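Local coordinates for PrgX (Enterococcus faecalis, PDB 2AWI), which serves as the receptor for the peptide sex pheromone cCF10 and, probably as a DNA-binding repressor, regulates conjugation, at residues A[146-149]-A[150-154]; A[163-166]-A[167-171]; A[235-238]-A[239-243]. The protein carries 1 engineered substitution. All coordinates share one frame; numbering follows the deposited sequence.

Contact 1: residues A[146-149]-A[150-154]; sequences TTFF and GIDCE. Engineered in segment 150-154: C153 (natural residue Tyr).
F149 leads into helix 150-159 from the N-cap position with an extended backbone (phi/psi -118/174°), and its O accepts D152 N at 2.8 Å and, only weakly, N of the engineered C153 (natural Tyr). The return bond comes from a side chain: D152 OD2 takes F149 N at 2.6 Å through its anti lone pair, with the N-H pointing almost straight at it. D152 CG sits beside its own backbone N (chi1 -71°), which turns the carboxylate back towards the incoming loop. R145 forms a salt bridge with the same OD2, and Y142 OH is hydrogen-bonded to OD1, so both oxygens are held and the group's rotation is fixed. The F149 ring runs alongside D152, pointing the same way, with CD1 3.3 Å from OD2. F148 crosses the carboxylate at about a right angle; D152 CG lies at the edge of its ring, and F148 CB is 3.6 Å from D152 OD2. G150 N is hydrogen-bonded to E60 of the second subunit. With no acceptor on the F149 side chain for the reciprocal bond, the D152 carboxylate at N3 on the N-cap amide forms one half of a capping box.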
ATOM      1  N   THR A 146     -29.435  -0.329 -41.092  1.00 35.20           N
ATOM      2  CA  THR A 146     -29.832  -1.572 -40.417  1.00 36.30           C
ATOM      3  C   THR A 146     -28.600  -2.304 -39.860  1.00 35.60           C
ATOM      4  O   THR A 146     -28.693  -3.054 -38.890  1.00 37.55           O
ATOM      5  CB  THR A 146     -30.601  -2.548 -41.366  1.00 34.11           C
ATOM      6  OG1 THR A 146     -29.691  -3.157 -42.292  1.00 31.33           O
ATOM      7  CG2 THR A 146     -31.685  -1.804 -42.143  1.00 31.46           C
ATOM      8  N   THR A 147     -27.452  -2.094 -40.494  1.00 35.91           N
ATOM      9  CA  THR A 147     -26.193  -2.704 -40.062  1.00 36.51           C
ATOM     10  C   THR A 147     -25.124  -1.633 -40.114  1.00 35.40           C
ATOM     11  O   THR A 147     -25.115  -0.801 -41.020  1.00 37.84           O
ATOM     12  CB  THR A 147     -25.754  -3.879 -40.969  1.00 38.93           C
ATOM     13  OG1 THR A 147     -25.931  -3.525 -42.346  1.00 36.17           O
ATOM     14  CG2 THR A 147     -26.545  -5.120 -40.648  1.00 40.06           C
ATOM     15  N   PHE A 148     -24.217  -1.657 -39.148  1.00 32.31           N
ATOM     16  CA  PHE A 148     -23.176  -0.646 -39.099  1.00 30.60           C
ATOM     17  C   PHE A 148     -21.782  -1.217 -39.270  1.00 30.58           C
ATOM     18  O   PHE A 148     -21.549  -2.396 -39.015  1.00 32.58           O
ATOM     19  CB  PHE A 148     -23.302   0.131 -37.794  1.00 32.32           C
ATOM     20  CG  PHE A 148     -24.689   0.634 -37.545  1.00 34.55           C
ATOM     21  CD1 PHE A 148     -25.675  -0.225 -37.058  1.00 28.13           C
ATOM     22  CD2 PHE A 148     -25.037   1.944 -37.869  1.00 34.87           C
ATOM     23  CE1 PHE A 148     -26.991   0.209 -36.901  1.00 36.00           C
ATOM     24  CE2 PHE A 148     -26.355   2.392 -37.716  1.00 31.31           C
ATOM     25  CZ  PHE A 148     -27.334   1.517 -37.229  1.00 25.09           C
ATOM     26  N   PHE A 149     -20.865  -0.370 -39.722  1.00 34.95           N
ATOM     27  CA  PHE A 149     -19.490  -0.784 -39.961  1.00 36.13           C
ATOM     28  C   PHE A 149     -18.508  -0.024 -39.074  1.00 34.22           C
ATOM     29  O   PHE A 149     -18.893   0.896 -38.354  1.00 35.45           O
ATOM     30  CB  PHE A 149     -19.140  -0.579 -41.442  1.00 33.84           C
ATOM     31  CG  PHE A 149     -20.219  -1.046 -42.390  1.00 37.39           C
ATOM     32  CD1 PHE A 149     -21.262  -0.196 -42.752  1.00 37.12           C
ATOM     33  CD2 PHE A 149     -20.217  -2.354 -42.882  1.00 37.60           C
ATOM     34  CE1 PHE A 149     -22.290  -0.636 -43.589  1.00 29.88           C
ATOM     35  CE2 PHE A 149     -21.244  -2.813 -43.724  1.00 34.40           C
ATOM     36  CZ  PHE A 149     -22.282  -1.952 -44.076  1.00 30.28           C
ATOM     37  N   GLY A 150     -17.240  -0.422 -39.131  1.00 31.16           N
ATOM     38  CA  GLY A 150     -16.215   0.224 -38.337  1.00 25.48           C
ATOM     39  C   GLY A 150     -16.273   1.738 -38.421  1.00 28.88           C
ATOM     40  O   GLY A 150     -16.294   2.428 -37.399  1.00 29.68           O
ATOM     41  N   ILE A 151     -16.322   2.265 -39.636  1.00 17.04           N
ATOM     42  CA  ILE A 151     -16.352   3.710 -39.821  1.00 18.72           C
ATOM     43  C   ILE A 151     -17.559   4.369 -39.130  1.00 21.89           C
ATOM     44  O   ILE A 151     -17.510   5.556 -38.774  1.00 22.73           O
ATOM     45  CB  ILE A 151     -16.333   4.064 -41.324  1.00 29.53           C
ATOM     46  CG1 ILE A 151     -16.265   5.577 -41.512  1.00 30.77           C
ATOM     47  CG2 ILE A 151     -17.562   3.487 -41.998  1.00 21.69           C
ATOM     48  CD1 ILE A 151     -15.051   6.227 -40.880  1.00 32.18           C
ATOM     49  N   ASP A 152     -18.637   3.610 -38.937  1.00 28.33           N
ATOM     50  CA  ASP A 152     -19.812   4.144 -38.252  1.00 31.13           C
ATOM     51  C   ASP A 152     -19.464   4.360 -36.781  1.00 32.66           C
ATOM     52  O   ASP A 152     -19.839   5.368 -36.180  1.00 35.76           O
ATOM     53  CB  ASP A 152     -21.004   3.188 -38.371  1.00 31.09           C
ATOM     54  CG  ASP A 152     -21.577   3.150 -39.771  1.00 31.20           C
ATOM     55  OD1 ASP A 152     -21.920   4.230 -40.297  1.00 32.69           O
ATOM     56  OD2 ASP A 152     -21.685   2.043 -40.346  1.00 24.65           O
ATOM     57  N   CYS A 153     -18.743   3.411 -36.196  1.00 32.72           N
ATOM     58  CA  CYS A 153     -18.338   3.547 -34.806  1.00 31.52           C
ATOM     59  C   CYS A 153     -17.257   4.619 -34.666  1.00 30.41           C
ATOM     60  O   CYS A 153     -17.089   5.202 -33.602  1.00 30.33           O
ATOM     61  CB  CYS A 153     -17.859   2.203 -34.257  1.00 34.86           C
ATOM     62  SG  CYS A 153     -19.240   1.065 -33.926  1.00 35.95           S
ATOM     63  N   GLU A 154     -16.535   4.896 -35.746  1.00 36.82           N
ATOM     64  CA  GLU A 154     -15.510   5.933 -35.703  1.00 37.59           C
ATOM     65  C   GLU A 154     -16.262   7.263 -35.691  1.00 36.74           C
ATOM     66  O   GLU A 154     -15.956   8.159 -34.904  1.00 39.56           O
ATOM     67  CB  GLU A 154     -14.597   5.848 -36.932  1.00 34.82           C
ATOM     68  CG  GLU A 154     -13.386   6.768 -36.869  1.00 40.81           C
ATOM     69  CD  GLU A 154     -12.528   6.700 -38.125  1.00 43.94           C
ATOM     70  OE1 GLU A 154     -12.133   5.577 -38.528  1.00 43.39           O
ATOM     71  OE2 GLU A 154     -12.244   7.771 -38.711  1.00 53.82           O
TER

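Contact 2: residues A[163-166]-A[167-171]; sequences LPYE and EVSSI
The Y165 ring lies with one face over the S169 CB methylene, a CH-pi contact in which CB stands 4.0 Å from the ring centroid and 27° off its normal. Y165 CG is anti to the backbone N (chi1 180°), which lays the ring along the helix so that its phenol end, not its root, reaches the serine one turn on. The hydroxyl goes further, to hydrogen bonds with E209 and Y213, while the ring packs on I200 and S201 of helix 184-203. S169 turns its other atom elsewhere: OG makes a weak bond to E166 O at 3.3 Å. P164 and E167 run side by side, pointing the same way, and the carboxylate oxygen OE2 of E167 makes a close contact with the proline ring, 3.2 Å from P164 CD. Residues 163-171 lead into and form the start of the short helix 165-172, in the TPR-family region of the chain. Its first turn mixes i+3 and i+4 bonding: E167 N bonds to P164 O, and Y165 O is shared by V168 N and S169 N, the latter at 2.9 Å. L163 crosses the E167 side chain at about a right angle and meets V168 obliquely, its CB 3.7 Å from V168 CG2. L163 also rests on F130, I134 and L138 of helix 128-142, and V168 packs against L159 and L160.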
ATOM      1  N   LEU A 163     -20.314  17.208 -29.839  1.00 43.55           N
ATOM      2  CA  LEU A 163     -21.759  17.297 -29.689  1.00 44.60           C
ATOM      3  C   LEU A 163     -22.192  16.894 -28.282  1.00 44.75           C
ATOM      4  O   LEU A 163     -21.575  16.031 -27.659  1.00 45.78           O
ATOM      5  CB  LEU A 163     -22.428  16.374 -30.714  1.00 36.54           C
ATOM      6  CG  LEU A 163     -23.538  16.898 -31.626  1.00 39.27           C
ATOM      7  CD1 LEU A 163     -23.096  18.191 -32.298  1.00 39.51           C
ATOM      8  CD2 LEU A 163     -23.870  15.835 -32.667  1.00 36.04           C
ATOM      9  N   PRO A 164     -23.251  17.529 -27.756  1.00 48.09           N
ATOM     10  CA  PRO A 164     -23.704  17.164 -26.410  1.00 48.09           C
ATOM     11  C   PRO A 164     -24.023  15.676 -26.426  1.00 48.15           C
ATOM     12  O   PRO A 164     -24.543  15.162 -27.414  1.00 47.90           O
ATOM     13  CB  PRO A 164     -24.949  18.025 -26.222  1.00 35.64           C
ATOM     14  CG  PRO A 164     -24.617  19.260 -27.024  1.00 38.99           C
ATOM     15  CD  PRO A 164     -24.014  18.675 -28.283  1.00 36.63           C
ATOM     16  N   TYR A 165     -23.709  14.981 -25.341  1.00 46.97           N
ATOM     17  CA  TYR A 165     -23.951  13.544 -25.268  1.00 48.83           C
ATOM     18  C   TYR A 165     -25.316  13.080 -25.783  1.00 49.59           C
ATOM     19  O   TYR A 165     -25.402  12.124 -26.554  1.00 49.61           O
ATOM     20  CB  TYR A 165     -23.769  13.058 -23.830  1.00 50.48           C
ATOM     21  CG  TYR A 165     -24.006  11.575 -23.674  1.00 52.89           C
ATOM     22  CD1 TYR A 165     -23.092  10.645 -24.178  1.00 46.15           C
ATOM     23  CD2 TYR A 165     -25.162  11.098 -23.057  1.00 49.61           C
ATOM     24  CE1 TYR A 165     -23.327   9.277 -24.073  1.00 46.63           C
ATOM     25  CE2 TYR A 165     -25.407   9.734 -22.947  1.00 52.90           C
ATOM     26  CZ  TYR A 165     -24.487   8.829 -23.458  1.00 53.66           C
ATOM     27  OH  TYR A 165     -24.731   7.482 -23.365  1.00 56.16           O
ATOM     28  N   GLU A 166     -26.379  13.761 -25.367  1.00 60.51           N
ATOM     29  CA  GLU A 166     -27.732  13.374 -25.760  1.00 61.45           C
ATOM     30  C   GLU A 166     -28.038  13.335 -27.259  1.00 59.68           C
ATOM     31  O   GLU A 166     -28.877  12.550 -27.695  1.00 58.81           O
ATOM     32  CB  GLU A 166     -28.755  14.265 -25.056  1.00119.29           C
ATOM     33  CG  GLU A 166     -30.149  13.658 -25.010  1.00119.29           C
ATOM     34  CD  GLU A 166     -30.190  12.339 -24.244  1.00119.29           C
ATOM     35  OE1 GLU A 166     -31.262  11.693 -24.228  1.00119.29           O
ATOM     36  OE2 GLU A 166     -29.154  11.950 -23.655  1.00119.29           O
ATOM     37  N   GLU A 167     -27.371  14.175 -28.046  1.00 46.90           N
ATOM     38  CA  GLU A 167     -27.601  14.199 -29.489  1.00 46.71           C
ATOM     39  C   GLU A 167     -26.879  13.057 -30.201  1.00 46.76           C
ATOM     40  O   GLU A 167     -27.091  12.823 -31.391  1.00 48.67           O
ATOM     41  CB  GLU A 167     -27.120  15.520 -30.090  1.00 53.52           C
ATOM     42  CG  GLU A 167     -27.843  16.748 -29.589  1.00 57.48           C
ATOM     43  CD  GLU A 167     -27.378  18.005 -30.294  1.00 60.84           C
ATOM     44  OE1 GLU A 167     -27.441  18.040 -31.545  1.00 59.73           O
ATOM     45  OE2 GLU A 167     -26.950  18.956 -29.601  1.00 64.27           O
ATOM     46  N   VAL A 168     -26.024  12.351 -29.469  1.00 33.78           N
ATOM     47  CA  VAL A 168     -25.266  11.261 -30.052  1.00 32.24           C
ATOM     48  C   VAL A 168     -25.719   9.907 -29.528  1.00 33.81           C
ATOM     49  O   VAL A 168     -25.850   8.954 -30.294  1.00 33.15           O
ATOM     50  CB  VAL A 168     -23.758  11.428 -29.762  1.00 36.28           C
ATOM     51  CG1 VAL A 168     -22.970  10.296 -30.397  1.00 31.91           C
ATOM     52  CG2 VAL A 168     -23.278  12.767 -30.287  1.00 30.86           C
ATOM     53  N   SER A 169     -25.973   9.831 -28.227  1.00 43.85           N
ATOM     54  CA  SER A 169     -26.388   8.578 -27.603  1.00 44.61           C
ATOM     55  C   SER A 169     -27.398   7.767 -28.415  1.00 44.49           C
ATOM     56  O   SER A 169     -27.202   6.576 -28.653  1.00 43.79           O
ATOM     57  CB  SER A 169     -26.963   8.844 -26.210  1.00 65.36           C
ATOM     58  OG  SER A 169     -28.137   9.633 -26.289  1.00 65.75           O
ATOM     59  N   SER A 170     -28.479   8.407 -28.840  1.00 46.71           N
ATOM     60  CA  SER A 170     -29.511   7.709 -29.598  1.00 48.98           C
ATOM     61  C   SER A 170     -28.973   7.107 -30.894  1.00 47.93           C
ATOM     62  O   SER A 170     -29.549   6.164 -31.431  1.00 48.50           O
ATOM     63  CB  SER A 170     -30.680   8.656 -29.895  1.00 49.89           C
ATOM     64  OG  SER A 170     -30.251   9.794 -30.619  1.00 51.40           O
ATOM     65  N   ILE A 171     -27.863   7.647 -31.385  1.00 44.38           N
ATOM     66  CA  ILE A 171     -27.253   7.151 -32.616  1.00 41.74           C
ATOM     67  C   ILE A 171     -26.348   5.946 -32.351  1.00 40.67           C
ATOM     68  O   ILE A 171     -26.158   5.095 -33.217  1.00 38.52           O
ATOM     69  CB  ILE A 171     -26.429   8.263 -33.307  1.00 38.22           C
ATOM     70  CG1 ILE A 171     -27.348   9.429 -33.674  1.00 40.57           C
ATOM     71  CG2 ILE A 171     -25.747   7.715 -34.551  1.00 36.78           C
ATOM     72  CD1 ILE A 171     -26.643  10.598 -34.326  1.00 37.67           C
TER

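Contact 3: residues A[235-238]-A[239-243]; sequences EINY and LKQIY
Successive backbone bonds join E235 to L239, I236 to K240, N237 to Q241 and Y238 to I242, each from an amide N to the carbonyl O four residues earlier. They are regular alpha-helical bonds, the shortest being K240 N to I236 O at 2.9 Å. One polar side-chain pair follows the same spacing. The amides of N237 and Q241 lie side by side with their planes nearly parallel, 8° apart, and Q241 NE2 donates a weak bond to N237 OD1 at 3.5 Å. Q241 CG, beside its own backbone N (chi1 -66°), lies 3.1 Å from N237 O, and the bend at chi2 (-57°) turns the amide alongside that of N237; its OE1 is hydrogen-bonded to N256 ND2 of helix 251-266. Helix 230-248, to which all these residues belong, is one of the packed helices of the TPR-family region, with helices 184-203, 207-220, 251-266 and 270-286 around it. Its aromatic contact is the Y238 ring, one face of which carries I242 CG1, a CH-pi contact 4.1 Å from the centroid and displaced towards the rim. E235 O lies in the plane of this ring, at its edge. The apolar contacts continue along the tyrosine: L239 CG is 3.9 Å from Y238 CD1, and L239 CD2 reaches CE1 as the two side chains cross. Both Y238 and I242 also press on A257 and L280, whereas L239 faces L198 and T199 of helix 184-203. N237 packs on I267 of the second subunit.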
ATOM      1  N   GLU A 235      -8.649   0.837 -18.372  1.00 28.63           N
ATOM      2  CA  GLU A 235      -9.304   2.117 -18.157  1.00 30.01           C
ATOM      3  C   GLU A 235     -10.798   1.960 -17.890  1.00 31.68           C
ATOM      4  O   GLU A 235     -11.343   2.583 -16.976  1.00 31.71           O
ATOM      5  CB  GLU A 235      -9.075   3.023 -19.365  1.00 31.30           C
ATOM      6  CG  GLU A 235      -9.771   4.366 -19.287  1.00 31.24           C
ATOM      7  CD  GLU A 235      -9.237   5.326 -20.323  1.00 34.82           C
ATOM      8  OE1 GLU A 235      -8.582   4.846 -21.274  1.00 35.61           O
ATOM      9  OE2 GLU A 235      -9.472   6.549 -20.192  1.00 39.47           O
ATOM     10  N   ILE A 236     -11.448   1.127 -18.697  1.00 42.89           N
ATOM     11  CA  ILE A 236     -12.872   0.864 -18.546  1.00 43.03           C
ATOM     12  C   ILE A 236     -13.152   0.211 -17.195  1.00 44.84           C
ATOM     13  O   ILE A 236     -14.177   0.486 -16.568  1.00 45.65           O
ATOM     14  CB  ILE A 236     -13.386  -0.043 -19.687  1.00 24.13           C
ATOM     15  CG1 ILE A 236     -13.548   0.791 -20.959  1.00 21.70           C
ATOM     16  CG2 ILE A 236     -14.698  -0.718 -19.292  1.00 24.32           C
ATOM     17  CD1 ILE A 236     -14.056   0.007 -22.149  1.00 20.33           C
ATOM     18  N   ASN A 237     -12.235  -0.645 -16.747  1.00 30.58           N
ATOM     19  CA  ASN A 237     -12.385  -1.324 -15.462  1.00 32.43           C
ATOM     20  C   ASN A 237     -12.221  -0.310 -14.330  1.00 33.69           C
ATOM     21  O   ASN A 237     -12.728  -0.506 -13.225  1.00 32.86           O
ATOM     22  CB  ASN A 237     -11.347  -2.442 -15.327  1.00 42.00           C
ATOM     23  CG  ASN A 237     -11.754  -3.498 -14.314  1.00 48.84           C
ATOM     24  OD1 ASN A 237     -11.649  -3.294 -13.101  1.00 57.26           O
ATOM     25  ND2 ASN A 237     -12.237  -4.637 -14.811  1.00 40.42           N
ATOM     26  N   TYR A 238     -11.500   0.771 -14.610  1.00 30.92           N
ATOM     27  CA  TYR A 238     -11.304   1.825 -13.627  1.00 30.93           C
ATOM     28  C   TYR A 238     -12.600   2.639 -13.546  1.00 31.19           C
ATOM     29  O   TYR A 238     -12.985   3.107 -12.477  1.00 31.33           O
ATOM     30  CB  TYR A 238     -10.132   2.729 -14.034  1.00 35.91           C
ATOM     31  CG  TYR A 238     -10.294   4.183 -13.632  1.00 36.51           C
ATOM     32  CD1 TYR A 238     -10.873   5.104 -14.500  1.00 40.29           C
ATOM     33  CD2 TYR A 238      -9.896   4.628 -12.375  1.00 39.43           C
ATOM     34  CE1 TYR A 238     -11.053   6.435 -14.127  1.00 40.82           C
ATOM     35  CE2 TYR A 238     -10.072   5.955 -11.989  1.00 40.22           C
ATOM     36  CZ  TYR A 238     -10.652   6.852 -12.869  1.00 44.14           C
ATOM     37  OH  TYR A 238     -10.832   8.164 -12.490  1.00 44.85           O
ATOM     38  N   LEU A 239     -13.265   2.802 -14.686  1.00 31.63           N
ATOM     39  CA  LEU A 239     -14.513   3.544 -14.737  1.00 30.91           C
ATOM     40  C   LEU A 239     -15.591   2.715 -14.048  1.00 31.73           C
ATOM     41  O   LEU A 239     -16.527   3.253 -13.466  1.00 34.30           O
ATOM     42  CB  LEU A 239     -14.890   3.840 -16.194  1.00 23.47           C
ATOM     43  CG  LEU A 239     -13.994   4.901 -16.845  1.00 25.83           C
ATOM     44  CD1 LEU A 239     -14.138   4.879 -18.369  1.00 25.93           C
ATOM     45  CD2 LEU A 239     -14.358   6.268 -16.282  1.00 25.80           C
ATOM     46  N   LYS A 240     -15.433   1.400 -14.109  1.00 31.94           N
ATOM     47  CA  LYS A 240     -16.364   0.481 -13.474  1.00 35.34           C
ATOM     48  C   LYS A 240     -16.195   0.611 -11.962  1.00 34.28           C
ATOM     49  O   LYS A 240     -17.175   0.619 -11.217  1.00 35.02           O
ATOM     50  CB  LYS A 240     -16.068  -0.953 -13.920  1.00 49.14           C
ATOM     51  CG  LYS A 240     -16.953  -2.015 -13.293  1.00 56.46           C
ATOM     52  CD  LYS A 240     -16.499  -3.403 -13.723  1.00 55.62           C
ATOM     53  CE  LYS A 240     -17.240  -4.501 -12.981  1.00 63.86           C
ATOM     54  NZ  LYS A 240     -16.736  -5.855 -13.360  1.00 64.05           N
ATOM     55  N   GLN A 241     -14.948   0.715 -11.510  1.00 39.29           N
ATOM     56  CA  GLN A 241     -14.672   0.862 -10.086  1.00 38.26           C
ATOM     57  C   GLN A 241     -15.298   2.170  -9.602  1.00 38.09           C
ATOM     58  O   GLN A 241     -15.816   2.247  -8.491  1.00 38.41           O
ATOM     59  CB  GLN A 241     -13.160   0.875  -9.825  1.00 32.36           C
ATOM     60  CG  GLN A 241     -12.442  -0.438 -10.136  1.00 30.70           C
ATOM     61  CD  GLN A 241     -13.016  -1.621  -9.379  1.00 35.13           C
ATOM     62  OE1 GLN A 241     -13.154  -1.587  -8.157  1.00 38.75           O
ATOM     63  NE2 GLN A 241     -13.351  -2.681 -10.106  1.00 36.65           N
ATOM     64  N   ILE A 242     -15.245   3.199 -10.441  1.00 41.61           N
ATOM     65  CA  ILE A 242     -15.831   4.486 -10.091  1.00 40.70           C
ATOM     66  C   ILE A 242     -17.355   4.349 -10.069  1.00 41.81           C
ATOM     67  O   ILE A 242     -18.023   4.917  -9.213  1.00 42.85           O
ATOM     68  CB  ILE A 242     -15.426   5.571 -11.102  1.00 33.61           C
ATOM     69  CG1 ILE A 242     -13.910   5.766 -11.062  1.00 28.39           C
ATOM     70  CG2 ILE A 242     -16.159   6.874 -10.807  1.00 29.91           C
ATOM     71  CD1 ILE A 242     -13.375   6.188  -9.702  1.00 33.27           C
ATOM     72  N   TYR A 243     -17.892   3.587 -11.018  1.00 48.52           N
ATOM     73  CA  TYR A 243     -19.329   3.349 -11.100  1.00 50.06           C
ATOM     74  C   TYR A 243     -19.818   2.715  -9.798  1.00 51.19           C
ATOM     75  O   TYR A 243     -20.843   3.121  -9.253  1.00 50.88           O
ATOM     76  CB  TYR A 243     -19.644   2.407 -12.265  1.00 44.28           C
ATOM     77  CG  TYR A 243     -21.084   1.929 -12.306  1.00 43.08           C
ATOM     78  CD1 TYR A 243     -22.095   2.739 -12.821  1.00 42.52           C
ATOM     79  CD2 TYR A 243     -21.439   0.670 -11.816  1.00 44.28           C
ATOM     80  CE1 TYR A 243     -23.424   2.311 -12.848  1.00 37.15           C
ATOM     81  CE2 TYR A 243     -22.770   0.233 -11.839  1.00 43.77           C
ATOM     82  CZ  TYR A 243     -23.755   1.062 -12.357  1.00 42.57           C
ATOM     83  OH  TYR A 243     -25.073   0.657 -12.374  1.00 47.14           O
TER

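Overall arrangement
Contacts 1 and 2 both concern the starts of helices, 150-159 and 165-172, which follow each other in the chain; contact 3 belongs to the middle of the longer helix 230-248. Contacts 1 and 3 are buried, whereas contact 2 has several exposed residues. Their chemistry also differs with their place on the helix: a carboxylate grips a backbone amide in contact 1, mixed i+3 and i+4 bonds accompany side-chain packing in contact 2, and regular helical bonds dominate contact 3. Tyrosine faces take aliphatic carbons in contacts 2 and 3. Helix 184-203 packs against all three, although no two touch; contacts 1 and 2 have centres about 16 Å apart. Contacts 1 and 3 also meet the second subunit.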